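Local coordinates for borrelidin polyketide synthase, type I (Streptomyces parvulus, PDB 6OBT), which probably dehydrates a beta-hydroxyacyl intermediate to the alpha,beta-unsaturated acyl chain through its dehydratase domain during assembly of the polyketide borrelidin, at residues V45-D50 with V57-L62; T106-L111 with H150-L155; S116-V121 with R141-S146; R122-E127 with T135-S140. All coordinates share one frame; numbering follows the deposited sequence.

Overall arrangement
All four contacts pair antiparallel strands in one half of the dehydratase fold. Contacts 1 and 4 are buried. Contact 2 is partly buried, and contact 3 lies at the surface, its centre about 21 Å from the centre of the chain. Contacts 3 and 4 hold the same hairpin, strands 119-127 and 134-142. Contact 1 holds the hairpin before it and bonds to it through strand 55-62. Contact 2 joins strand 148-156 to strand 101-107. Valines line contacts 1 and 4, with Trp58 in contact 1 and a threonine-serine-histidine face in contact 4; charged and amide groups dominate contact 3. Contact 2 adds a histidine-to-carbonyl bond. Contacts 1, 3 and 4 also touch the second subunit.

Contact 1 of 4, residues V45-D50 with V57-L62; sequences VPAAVD and VWTGRL
Val49 and Val57 pair through two backbone hydrogen bonds in the antiparallel hairpin of strands 47-50 and 55-62. Val49 N reaches Val57 O at 2.6 Å. The return bond from Val57 N to Val49 O is 2.9 Å. A third bond runs from Thr59 N to Ala47 O at 3.0 Å. Between these pairs, Ala48 and Trp58 form a non-hydrogen-bonded pair. Here Ala48 CA-H points at Val57 O, and Trp58 CA-H points at Ala47 O.

The apolar contacts lie on both faces. On one, Ala48 CB sits over the Trp58 indole, 4.0 Å from the centroid of the five-membered ring, a CH-pi contact. In Trp58, chi1 (-76°) sets CG anti to the carbonyl carbon, and chi2 (-105°) turns a ring face to Ala48 CB. Val45 comes in beside the root of the ring, its CB 3.7 Å from Trp58 CB. Leu89 and Ala93 of helix 83-97 pack against Val45 and Trp58. On the other face, Val49 CG2 meets Thr59 CG2 at 4.1 Å.

Beyond the strand pairing, Val45 CA and Pro46 CD both rest near Thr59 O, with Pro46 CD at 3.3 Å. Pro46 has no N-H to offer this oxygen.

The polar ends bond outward. Trp58 NE1 bonds to Gln96 OE1, and Thr59 OG1 bonds to Val35 O of the second subunit. The hairpin thus turns the side bearing Val45 and Trp58 to helix 83-97 and its valine-threonine face to the dimer partner, with both buried polar groups satisfied.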
loop_
_atom_site.group_PDB
_atom_site.type_symbol
_atom_site.label_atom_id
_atom_site.label_comp_id
_atom_site.label_asym_id
_atom_site.label_seq_id
_atom_site.Cartn_x
_atom_site.Cartn_y
_atom_site.Cartn_z
ATOM N N VAL A 45 3.538 8.739 8.514
ATOM C CA VAL A 45 3.163 7.553 7.739
ATOM C C VAL A 45 2.245 6.690 8.595
ATOM O O VAL A 45 2.699 5.736 9.242
ATOM C CB VAL A 45 4.396 6.787 7.233
ATOM C CG1 VAL A 45 4.989 7.521 6.047
ATOM C CG2 VAL A 45 5.447 6.616 8.320
ATOM N N PRO A 46 0.950 7.006 8.640
ATOM C CA PRO A 46 0.041 6.306 9.563
ATOM C C PRO A 46 -0.286 4.873 9.166
ATOM O O PRO A 46 -0.870 4.151 9.987
ATOM C CB PRO A 46 -1.229 7.170 9.530
ATOM C CG PRO A 46 -0.806 8.475 8.919
ATOM C CD PRO A 46 0.304 8.153 7.984
ATOM N N ALA A 47 0.052 4.437 7.954
ATOM C CA ALA A 47 -0.340 3.114 7.480
ATOM C C ALA A 47 0.861 2.417 6.871
ATOM O O ALA A 47 1.729 3.061 6.274
ATOM C CB ALA A 47 -1.472 3.212 6.437
ATOM N N ALA A 48 0.897 1.089 7.001
ATOM C CA ALA A 48 1.947 0.270 6.418
ATOM C C ALA A 48 1.320 -0.801 5.539
ATOM O O ALA A 48 0.287 -1.379 5.894
ATOM C CB ALA A 48 2.808 -0.408 7.503
ATOM N N VAL A 49 1.956 -1.070 4.401
ATOM C CA VAL A 49 1.464 -2.026 3.413
ATOM C C VAL A 49 2.513 -3.120 3.278
ATOM O O VAL A 49 3.519 -2.940 2.581
ATOM C CB VAL A 49 1.192 -1.369 2.054
ATOM C CG1 VAL A 49 0.449 -2.343 1.133
ATOM C CG2 VAL A 49 0.401 -0.095 2.225
ATOM N N ASP A 50 2.273 -4.270 3.917
ATOM C CA ASP A 50 3.090 -5.443 3.647
ATOM C C ASP A 50 2.783 -5.964 2.259
ATOM O O ASP A 50 1.621 -6.058 1.856
ATOM C CB ASP A 50 2.831 -6.559 4.668
ATOM C CG ASP A 50 3.298 -6.202 6.069
ATOM O OD1 ASP A 50 4.458 -5.771 6.227
ATOM O OD2 ASP A 50 2.498 -6.364 7.015
ATOM N N VAL A 57 5.830 -1.144 2.712
ATOM C CA VAL A 57 5.728 0.258 2.317
ATOM C C VAL A 57 4.950 1.012 3.383
ATOM O O VAL A 57 3.850 0.597 3.760
ATOM C CB VAL A 57 5.058 0.412 0.942
ATOM C CG1 VAL A 57 4.914 1.902 0.587
ATOM C CG2 VAL A 57 5.876 -0.304 -0.122
ATOM N N TRP A 58 5.528 2.109 3.878
ATOM C CA TRP A 58 4.814 3.031 4.750
ATOM C C TRP A 58 4.300 4.179 3.890
ATOM O O TRP A 58 4.999 4.651 2.989
ATOM C CB TRP A 58 5.714 3.571 5.884
ATOM C CG TRP A 58 5.962 2.565 7.002
ATOM C CD1 TRP A 58 5.398 2.552 8.255
ATOM C CD2 TRP A 58 6.828 1.432 6.943
ATOM N NE1 TRP A 58 5.877 1.475 8.981
ATOM C CE2 TRP A 58 6.757 0.778 8.194
ATOM C CE3 TRP A 58 7.656 0.895 5.944
ATOM C CZ2 TRP A 58 7.474 -0.385 8.467
ATOM C CZ3 TRP A 58 8.376 -0.259 6.228
ATOM C CH2 TRP A 58 8.277 -0.885 7.476
ATOM N N THR A 59 3.073 4.621 4.160
ATOM C CA THR A 59 2.406 5.593 3.306
ATOM C C THR A 59 1.810 6.701 4.153
ATOM O O THR A 59 1.387 6.478 5.296
ATOM C CB THR A 59 1.269 4.950 2.445
ATOM O OG1 THR A 59 0.181 4.551 3.288
ATOM C CG2 THR A 59 1.764 3.727 1.690
ATOM N N GLY A 60 1.770 7.894 3.576
ATOM C CA GLY A 60 1.109 9.009 4.219
ATOM C C GLY A 60 0.841 10.124 3.235
ATOM O O GLY A 60 1.256 10.077 2.075
ATOM N N ARG A 61 0.143 11.147 3.728
ATOM C CA ARG A 61 -0.113 12.382 2.999
ATOM C C ARG A 61 0.445 13.552 3.805
ATOM O O ARG A 61 0.104 13.708 4.983
ATOM C CB ARG A 61 -1.609 12.586 2.786
ATOM C CG ARG A 61 -1.959 13.712 1.833
ATOM C CD ARG A 61 -3.454 13.764 1.578
ATOM N NE ARG A 61 -4.209 14.068 2.792
ATOM C CZ ARG A 61 -5.535 14.162 2.845
ATOM N NH1 ARG A 61 -6.260 13.974 1.749
ATOM N NH2 ARG A 61 -6.138 14.443 3.994
ATOM N N LEU A 62 1.288 14.373 3.173
ATOM C CA LEU A 62 1.867 15.555 3.808
ATOM C C LEU A 62 1.259 16.818 3.213
ATOM O O LEU A 62 1.131 16.940 1.990
ATOM C CB LEU A 62 3.387 15.595 3.636
ATOM C CG LEU A 62 4.236 14.559 4.370
ATOM C CD1 LEU A 62 5.712 14.916 4.235
ATOM C CD2 LEU A 62 3.824 14.417 5.840
#

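Contact 2 of 4, residues T106-L111 with H150-L155; sequences TLQSPL and HAEGIL
Thr106 and Glu152 form a hydrogen-bonded antiparallel pair where strand 101-107 ends beside strand 148-156. His150 and Ala151 together face Met138 on the other neighbouring strand, a classic beta bulge.

The backbone bonds come first. Thr106 N donates to Glu152 O at 2.9 Å, and Glu152 N donates back to Thr106 O. Past the end of the strand, Gln108 N still bonds to His150 O. Water 1 donates to His150 O and to Ser109 O, so it links the two segments.

Two side-chain hydrogen bonds follow. Gln108 NE2 donates to Glu152 OE1 at 2.7 Å. Glu152 OE1 accepts on its anti lone pair, the one pointing away from OE2. The amide and carboxylate planes stand 64° apart. His150 ND1 donates to Ser109 O at 2.8 Å. The carbonyl oxygen lies in the ring plane and the bond is nearly straight. The other ring nitrogen, NE2, bonds to Ser140 OG, so both nitrogens are held and the rotation of the ring is fixed. Trp86 meets the His150 ring with its plane nearly parallel.

Apolar contacts fill the rest. Leu107 CD2 touches Ala151 CB at 3.7 Å, beside Met138. Leu111 CB lies over one face of the imidazole, 4.0 Å from the ring centroid, and chi1 (-177°) and chi2 (60°) bring Leu111 CD1 to 3.6 Å from His150 NE2.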
loop_
_atom_site.group_PDB
_atom_site.type_symbol
_atom_site.label_atom_id
_atom_site.label_comp_id
_atom_site.label_asym_id
_atom_site.label_seq_id
_atom_site.Cartn_x
_atom_site.Cartn_y
_atom_site.Cartn_z
ATOM N N THR A 106 21.204 8.721 2.360
ATOM C CA THR A 106 21.725 9.797 1.531
ATOM C C THR A 106 20.545 10.563 0.963
ATOM O O THR A 106 19.656 9.957 0.347
ATOM C CB THR A 106 22.593 9.248 0.399
ATOM O OG1 THR A 106 23.456 8.225 0.915
ATOM C CG2 THR A 106 23.435 10.368 -0.199
ATOM N N LEU A 107 20.512 11.872 1.197
ATOM C CA LEU A 107 19.390 12.661 0.703
ATOM C C LEU A 107 19.615 13.042 -0.756
ATOM O O LEU A 107 20.751 13.173 -1.219
ATOM C CB LEU A 107 19.186 13.907 1.568
ATOM C CG LEU A 107 18.996 13.584 3.057
ATOM C CD1 LEU A 107 18.687 14.812 3.884
ATOM C CD2 LEU A 107 17.900 12.532 3.256
ATOM N N GLN A 108 18.508 13.193 -1.494
ATOM C CA GLN A 108 18.584 13.535 -2.910
ATOM C C GLN A 108 17.780 14.811 -3.104
ATOM O O GLN A 108 18.117 15.836 -2.507
ATOM C CB GLN A 108 18.135 12.367 -3.774
ATOM C CG GLN A 108 18.954 11.100 -3.584
ATOM C CD GLN A 108 18.510 9.988 -4.520
ATOM O OE1 GLN A 108 17.664 10.196 -5.390
ATOM N NE2 GLN A 108 19.076 8.800 -4.342
ATOM N N SER A 109 16.710 14.777 -3.882
ATOM C CA SER A 109 15.935 15.974 -4.167
ATOM C C SER A 109 15.216 16.443 -2.906
ATOM O O SER A 109 14.691 15.616 -2.152
ATOM C CB SER A 109 14.903 15.683 -5.260
ATOM O OG SER A 109 15.503 15.020 -6.357
ATOM N N PRO A 110 15.141 17.745 -2.667
ATOM C CA PRO A 110 14.366 18.237 -1.528
ATOM C C PRO A 110 12.874 18.198 -1.832
ATOM O O PRO A 110 12.442 18.088 -2.985
ATOM C CB PRO A 110 14.867 19.677 -1.361
ATOM C CG PRO A 110 15.212 20.090 -2.769
ATOM C CD PRO A 110 15.700 18.844 -3.480
ATOM N N LEU A 111 12.076 18.268 -0.771
ATOM C CA LEU A 111 10.618 18.305 -0.910
ATOM C C LEU A 111 10.118 19.694 -0.519
ATOM O O LEU A 111 10.194 20.078 0.650
ATOM C CB LEU A 111 9.959 17.225 -0.058
ATOM C CG LEU A 111 8.440 17.204 -0.236
ATOM C CD1 LEU A 111 8.115 16.922 -1.692
ATOM C CD2 LEU A 111 7.807 16.164 0.666
ATOM N N HIS A 150 13.560 11.099 -2.622
ATOM C CA HIS A 150 14.111 12.053 -1.680
ATOM C C HIS A 150 15.236 11.472 -0.841
ATOM O O HIS A 150 16.026 12.243 -0.294
ATOM C CB HIS A 150 13.006 12.586 -0.756
ATOM C CG HIS A 150 11.933 13.325 -1.486
ATOM N ND1 HIS A 150 12.168 14.517 -2.140
ATOM C CD2 HIS A 150 10.633 13.019 -1.710
ATOM C CE1 HIS A 150 11.052 14.921 -2.727
ATOM N NE2 HIS A 150 10.108 14.027 -2.481
ATOM N N ALA A 151 15.340 10.147 -0.744
ATOM C CA ALA A 151 16.412 9.545 0.045
ATOM C C ALA A 151 16.517 8.061 -0.283
ATOM O O ALA A 151 15.521 7.414 -0.623
ATOM C CB ALA A 151 16.181 9.734 1.546
ATOM N N GLU A 152 17.740 7.535 -0.181
ATOM C CA GLU A 152 17.998 6.112 -0.345
ATOM C C GLU A 152 19.022 5.695 0.697
ATOM O O GLU A 152 19.882 6.491 1.086
ATOM C CB GLU A 152 18.497 5.773 -1.758
ATOM C CG GLU A 152 17.434 6.022 -2.846
ATOM C CD GLU A 152 17.847 5.538 -4.221
ATOM O OE1 GLU A 152 18.245 6.377 -5.055
ATOM O OE2 GLU A 152 17.760 4.320 -4.478
ATOM N N GLY A 153 18.910 4.461 1.166
ATOM C CA GLY A 153 19.831 4.030 2.197
ATOM C C GLY A 153 19.686 2.566 2.544
ATOM O O GLY A 153 19.039 1.790 1.833
ATOM N N ILE A 154 20.305 2.214 3.673
ATOM C CA ILE A 154 20.493 0.836 4.123
ATOM C C ILE A 154 20.160 0.777 5.606
ATOM O O ILE A 154 20.703 1.561 6.395
ATOM C CB ILE A 154 21.944 0.357 3.908
ATOM C CG1 ILE A 154 22.428 0.669 2.489
ATOM C CG2 ILE A 154 22.108 -1.114 4.286
ATOM C CD1 ILE A 154 21.991 -0.333 1.470
ATOM N N LEU A 155 19.282 -0.147 5.986
ATOM C CA LEU A 155 18.955 -0.389 7.383
ATOM C C LEU A 155 19.699 -1.629 7.852
ATOM O O LEU A 155 19.775 -2.626 7.130
ATOM C CB LEU A 155 17.453 -0.566 7.585
ATOM C CG LEU A 155 16.614 0.575 7.007
ATOM C CD1 LEU A 155 15.138 0.177 6.961
ATOM C CD2 LEU A 155 16.840 1.857 7.824
HETATM O O HOH W 1 15.860 15.025 0.197
#

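Contact 3 of 4, residues S116-V121 with R141-S146; sequences SDTVQV and RRDDGS
Gln120 and Arg141 lie side by side, pointing the same way, in a hydrogen-bonded pair near the open end of the hairpin of strands 119-127 and 134-142. Gln120 N bonds to Arg141 O, and Arg141 N bonds to Gln120 O, each at 2.9 Å.

From CB the Gln120 side chain runs beside the opposite strand. Its CB lies 3.8 Å from Arg141 O. The chain is then extended through CG to CD, which lies 3.8 Å from Arg141 NH2. At the tip, OE1 takes a hydrogen bond from Arg141 NH2 at 2.8 Å. The donor sits in the carbonyl plane, on a lone pair. Arg141 NE adds a second, weak bond to the same oxygen. Gln120 NE2 is 4.1 Å from Arg141 NH2. The bend of Arg141 at chi3 (73°) brings its guanidinium edge to OE1. Amide and guanidinium are nearly coplanar, 17° apart.

On the other face, Arg142 extends along Val119. Its NH1 passes 3.3 Å from Val119 CG2 and ends in a salt bridge to Asp117 OD2 at 2.8 Å. The carboxylate and guanidinium planes are 46° apart. Asp117 OD2 also accepts a bond from Gly114 N.

The two arginines thus leave opposite faces of the hairpin. Arg142 ties the chain leading into strand 119-127. Arg141 NH2 is shared between Gln120 OE1 in its own chain and, by a salt bridge, Asp50 of the second subunit, whose carboxylate probably stabilises the arginine charge.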
loop_
_atom_site.group_PDB
_atom_site.type_symbol
_atom_site.label_atom_id
_atom_site.label_comp_id
_atom_site.label_asym_id
_atom_site.label_seq_id
_atom_site.Cartn_x
_atom_site.Cartn_y
_atom_site.Cartn_z
ATOM N N SER A 116 -0.731 25.381 -0.909
ATOM C CA SER A 116 -1.852 24.590 -1.387
ATOM C C SER A 116 -1.524 23.110 -1.539
ATOM O O SER A 116 -2.441 22.300 -1.704
ATOM C CB SER A 116 -2.328 25.146 -2.737
ATOM O OG SER A 116 -1.752 24.427 -3.818
ATOM N N ASP A 117 -0.251 22.739 -1.476
ATOM C CA ASP A 117 0.177 21.430 -1.942
ATOM C C ASP A 117 -0.285 20.319 -1.009
ATOM O O ASP A 117 -0.356 20.482 0.209
ATOM C CB ASP A 117 1.701 21.383 -2.074
ATOM C CG ASP A 117 2.204 22.096 -3.315
ATOM O OD1 ASP A 117 1.376 22.445 -4.186
ATOM O OD2 ASP A 117 3.431 22.302 -3.419
ATOM N N THR A 118 -0.616 19.182 -1.607
ATOM C CA THR A 118 -0.759 17.926 -0.889
ATOM C C THR A 118 0.115 16.901 -1.592
ATOM O O THR A 118 0.195 16.882 -2.824
ATOM C CB THR A 118 -2.223 17.482 -0.837
ATOM O OG1 THR A 118 -2.330 16.326 -0.006
ATOM C CG2 THR A 118 -2.749 17.168 -2.232
ATOM N N VAL A 119 0.826 16.092 -0.824
ATOM C CA VAL A 119 1.817 15.197 -1.403
ATOM C C VAL A 119 1.660 13.815 -0.790
ATOM O O VAL A 119 1.591 13.684 0.437
ATOM C CB VAL A 119 3.246 15.732 -1.183
ATOM C CG1 VAL A 119 4.241 14.841 -1.844
ATOM C CG2 VAL A 119 3.375 17.129 -1.740
ATOM N N GLN A 120 1.606 12.785 -1.640
ATOM C CA GLN A 120 1.680 11.409 -1.167
ATOM C C GLN A 120 3.137 11.051 -0.882
ATOM O O GLN A 120 4.030 11.372 -1.664
ATOM C CB GLN A 120 1.088 10.445 -2.203
ATOM C CG GLN A 120 -0.403 10.629 -2.445
ATOM C CD GLN A 120 -0.902 9.769 -3.589
ATOM O OE1 GLN A 120 -0.262 9.685 -4.639
ATOM N NE2 GLN A 120 -2.044 9.117 -3.388
ATOM N N VAL A 121 3.375 10.373 0.230
ATOM C CA VAL A 121 4.725 9.964 0.583
ATOM C C VAL A 121 4.773 8.452 0.732
ATOM O O VAL A 121 3.793 7.814 1.127
ATOM C CB VAL A 121 5.206 10.682 1.868
ATOM C CG1 VAL A 121 5.161 12.183 1.650
ATOM C CG2 VAL A 121 4.332 10.325 3.046
ATOM N N ARG A 141 4.952 12.224 -4.275
ATOM C CA ARG A 141 4.271 12.493 -5.529
ATOM C C ARG A 141 3.169 13.510 -5.286
ATOM O O ARG A 141 2.318 13.314 -4.410
ATOM C CB ARG A 141 3.685 11.219 -6.134
ATOM C CG ARG A 141 3.101 11.446 -7.516
ATOM C CD ARG A 141 2.580 10.162 -8.086
ATOM N NE ARG A 141 1.346 9.760 -7.426
ATOM C CZ ARG A 141 0.594 8.733 -7.814
ATOM N NH1 ARG A 141 0.959 8.002 -8.859
ATOM N NH2 ARG A 141 -0.517 8.439 -7.153
ATOM N N ARG A 142 3.204 14.595 -6.053
ATOM C CA ARG A 142 2.094 15.530 -6.150
ATOM C C ARG A 142 1.102 15.034 -7.195
ATOM O O ARG A 142 1.422 14.190 -8.035
ATOM C CB ARG A 142 2.590 16.931 -6.505
ATOM C CG ARG A 142 3.809 17.340 -5.725
ATOM C CD ARG A 142 4.155 18.804 -5.924
ATOM N NE ARG A 142 5.473 19.091 -5.364
ATOM C CZ ARG A 142 5.686 19.522 -4.124
ATOM N NH1 ARG A 142 4.666 19.741 -3.303
ATOM N NH2 ARG A 142 6.925 19.745 -3.708
ATOM N N ASP A 143 -0.117 15.570 -7.124
ATOM C CA ASP A 143 -1.231 15.028 -7.898
ATOM C C ASP A 143 -0.914 14.988 -9.391
ATOM O O ASP A 143 -0.851 13.913 -10.000
ATOM C CB ASP A 143 -2.489 15.848 -7.613
ATOM C CG ASP A 143 -2.797 15.929 -6.126
ATOM O OD1 ASP A 143 -3.858 15.413 -5.712
ATOM O OD2 ASP A 143 -1.968 16.490 -5.370
ATOM N N ASP A 144 -0.702 16.153 -10.003
ATOM C CA ASP A 144 -0.282 16.214 -11.403
ATOM C C ASP A 144 1.243 16.164 -11.438
ATOM O O ASP A 144 1.928 17.172 -11.623
ATOM C CB ASP A 144 -0.824 17.469 -12.078
ATOM C CG ASP A 144 -2.203 17.262 -12.689
ATOM O OD1 ASP A 144 -2.282 16.947 -13.898
ATOM O OD2 ASP A 144 -3.207 17.422 -11.965
ATOM N N GLY A 145 1.782 14.963 -11.244
ATOM C CA GLY A 145 3.225 14.819 -11.174
ATOM C C GLY A 145 3.642 13.365 -11.120
ATOM O O GLY A 145 2.811 12.450 -11.085
ATOM N N SER A 146 4.962 13.171 -11.110
ATOM C CA SER A 146 5.601 11.862 -11.091
ATOM C C SER A 146 6.270 11.636 -9.742
ATOM O O SER A 146 6.382 12.553 -8.920
ATOM C CB SER A 146 6.633 11.737 -12.219
ATOM O OG SER A 146 6.137 12.266 -13.440
#

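Contact 4 of 4, residues R122-E127 with T135-S140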
loop_
_atom_site.group_PDB
_atom_site.type_symbol
_atom_site.label_atom_id
_atom_site.label_comp_id
_atom_site.label_asym_id
_atom_site.label_seq_id
_atom_site.Cartn_x
_atom_site.Cartn_y
_atom_site.Cartn_z
ATOM N N ARG A 122 5.920 7.873 0.375
ATOM C CA ARG A 122 6.163 6.445 0.547
ATOM C C ARG A 122 7.515 6.216 1.210
ATOM O O ARG A 122 8.497 6.878 0.872
ATOM C CB ARG A 122 6.158 5.711 -0.784
ATOM C CG ARG A 122 4.909 5.929 -1.599
ATOM C CD ARG A 122 3.728 5.178 -0.986
ATOM N NE ARG A 122 2.577 5.187 -1.881
ATOM C CZ ARG A 122 1.543 6.013 -1.766
ATOM N NH1 ARG A 122 1.513 6.914 -0.786
ATOM N NH2 ARG A 122 0.537 5.944 -2.637
ATOM N N VAL A 123 7.574 5.242 2.114
ATOM C CA VAL A 123 8.833 4.698 2.599
ATOM C C VAL A 123 8.844 3.221 2.232
ATOM O O VAL A 123 7.993 2.457 2.697
ATOM C CB VAL A 123 9.006 4.886 4.113
ATOM C CG1 VAL A 123 10.408 4.474 4.528
ATOM C CG2 VAL A 123 8.756 6.353 4.522
ATOM N N VAL A 124 9.820 2.813 1.432
ATOM C CA VAL A 124 9.833 1.485 0.838
ATOM C C VAL A 124 11.009 0.715 1.411
ATOM O O VAL A 124 12.169 1.077 1.172
ATOM C CB VAL A 124 9.925 1.545 -0.692
ATOM C CG1 VAL A 124 10.096 0.146 -1.241
ATOM C CG2 VAL A 124 8.679 2.224 -1.284
ATOM N N VAL A 125 10.719 -0.357 2.142
ATOM C CA VAL A 125 11.753 -1.166 2.776
ATOM C C VAL A 125 11.765 -2.526 2.101
ATOM O O VAL A 125 10.721 -3.183 1.996
ATOM C CB VAL A 125 11.523 -1.283 4.291
ATOM C CG1 VAL A 125 12.564 -2.218 4.903
ATOM C CG2 VAL A 125 11.601 0.119 4.939
ATOM N N THR A 126 12.941 -2.942 1.629
ATOM C CA THR A 126 13.077 -4.141 0.818
ATOM C C THR A 126 14.124 -5.069 1.421
ATOM O O THR A 126 15.242 -4.639 1.736
ATOM C CB THR A 126 13.447 -3.783 -0.626
ATOM O OG1 THR A 126 12.534 -2.792 -1.121
ATOM C CG2 THR A 126 13.352 -5.017 -1.513
ATOM N N GLU A 127 13.761 -6.337 1.591
ATOM C CA GLU A 127 14.725 -7.304 2.091
ATOM C C GLU A 127 15.794 -7.564 1.031
ATOM O O GLU A 127 15.579 -7.365 -0.167
ATOM C CB GLU A 127 14.030 -8.606 2.491
ATOM C CG GLU A 127 13.114 -8.462 3.698
ATOM C CD GLU A 127 12.009 -9.507 3.722
ATOM O OE1 GLU A 127 12.289 -10.676 3.383
ATOM O OE2 GLU A 127 10.862 -9.158 4.081
ATOM N N THR A 135 17.330 -2.503 2.227
ATOM C CA THR A 135 17.364 -1.189 1.612
ATOM C C THR A 135 16.120 -0.402 1.995
ATOM O O THR A 135 15.081 -0.961 2.345
ATOM C CB THR A 135 17.443 -1.295 0.095
ATOM O OG1 THR A 135 16.242 -1.906 -0.389
ATOM C CG2 THR A 135 18.637 -2.140 -0.305
ATOM N N VAL A 136 16.240 0.918 1.943
ATOM C CA VAL A 136 15.120 1.807 2.218
ATOM C C VAL A 136 15.198 2.959 1.230
ATOM O O VAL A 136 16.293 3.414 0.878
ATOM C CB VAL A 136 15.113 2.308 3.683
ATOM C CG1 VAL A 136 16.393 3.121 4.042
ATOM C CG2 VAL A 136 13.867 3.120 3.960
ATOM N N SER A 137 14.042 3.401 0.749
ATOM C CA SER A 137 13.987 4.572 -0.114
ATOM C C SER A 137 12.732 5.360 0.213
ATOM O O SER A 137 11.724 4.797 0.651
ATOM C CB SER A 137 14.044 4.201 -1.604
ATOM O OG SER A 137 12.957 3.367 -2.008
ATOM N N MET A 138 12.826 6.675 0.023
ATOM C CA MET A 138 11.787 7.637 0.372
ATOM C C MET A 138 11.361 8.395 -0.877
ATOM O O MET A 138 12.215 8.875 -1.631
ATOM C CB MET A 138 12.291 8.627 1.417
ATOM C CG MET A 138 12.467 8.019 2.806
ATOM S SD MET A 138 13.857 6.895 2.876
ATOM C CE MET A 138 13.963 6.695 4.660
ATOM N N HIS A 139 10.052 8.533 -1.078
ATOM C CA HIS A 139 9.530 9.104 -2.315
ATOM C C HIS A 139 8.309 9.963 -2.030
ATOM O O HIS A 139 7.606 9.776 -1.038
ATOM C CB HIS A 139 9.116 8.025 -3.333
ATOM C CG HIS A 139 10.071 6.878 -3.423
ATOM N ND1 HIS A 139 10.883 6.673 -4.517
ATOM C CD2 HIS A 139 10.348 5.877 -2.554
ATOM C CE1 HIS A 139 11.615 5.589 -4.320
ATOM N NE2 HIS A 139 11.315 5.092 -3.133
ATOM N N SER A 140 8.021 10.871 -2.957
ATOM C CA SER A 140 6.814 11.670 -2.856
ATOM C C SER A 140 6.234 11.858 -4.243
ATOM O O SER A 140 6.912 11.650 -5.252
ATOM C CB SER A 140 7.083 13.014 -2.194
ATOM O OG SER A 140 7.525 13.965 -3.150
HETATM O O HOH W 2 13.699 -0.374 -0.447
#
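Residues 122-127 and 135-140, segments of strands 119-127 and 134-142, run antiparallel, with axes 4.8 Å apart at closest approach and directions 163° apart. Two backbone hydrogen bonds join each of the pairs Arg122 with His139, Val124 with Ser137 and Thr126 with Thr135.

One face is apolar. Val123 and Val136 lie side by side, with Val123 CG1 3.8 Å from Val136 CG2. With chi1 at 61°, Val136 CG1 lies between backbone N and carbonyl carbon, and CG2, anti to the N, also meets Val125 CG2 at 3.9 Å. Met138 CE reaches Val123 CG1 at 4.2 Å. Helix 83-97 covers this face with Trp86, Leu89, Ala90 and Ala93.

The other is more polar. Thr126 and Thr135 lie side by side, Thr126 CB 3.4 Å from Thr135 OG1. Water 2 bonds to both hydroxyls and donates to Val124 O at 2.7 Å. Thr126 OG1 also bonds to Gln55 NE2. Ser137 OG meets the His139 ring edge, in plane, with a 2.6 Å hydrogen bond to NE2. Arg122 turns away to bond with Asp50 O of the second subunit.

This is a regular beta hairpin with one face against a helix, consistent with the hot-dog fold of these dehydratases.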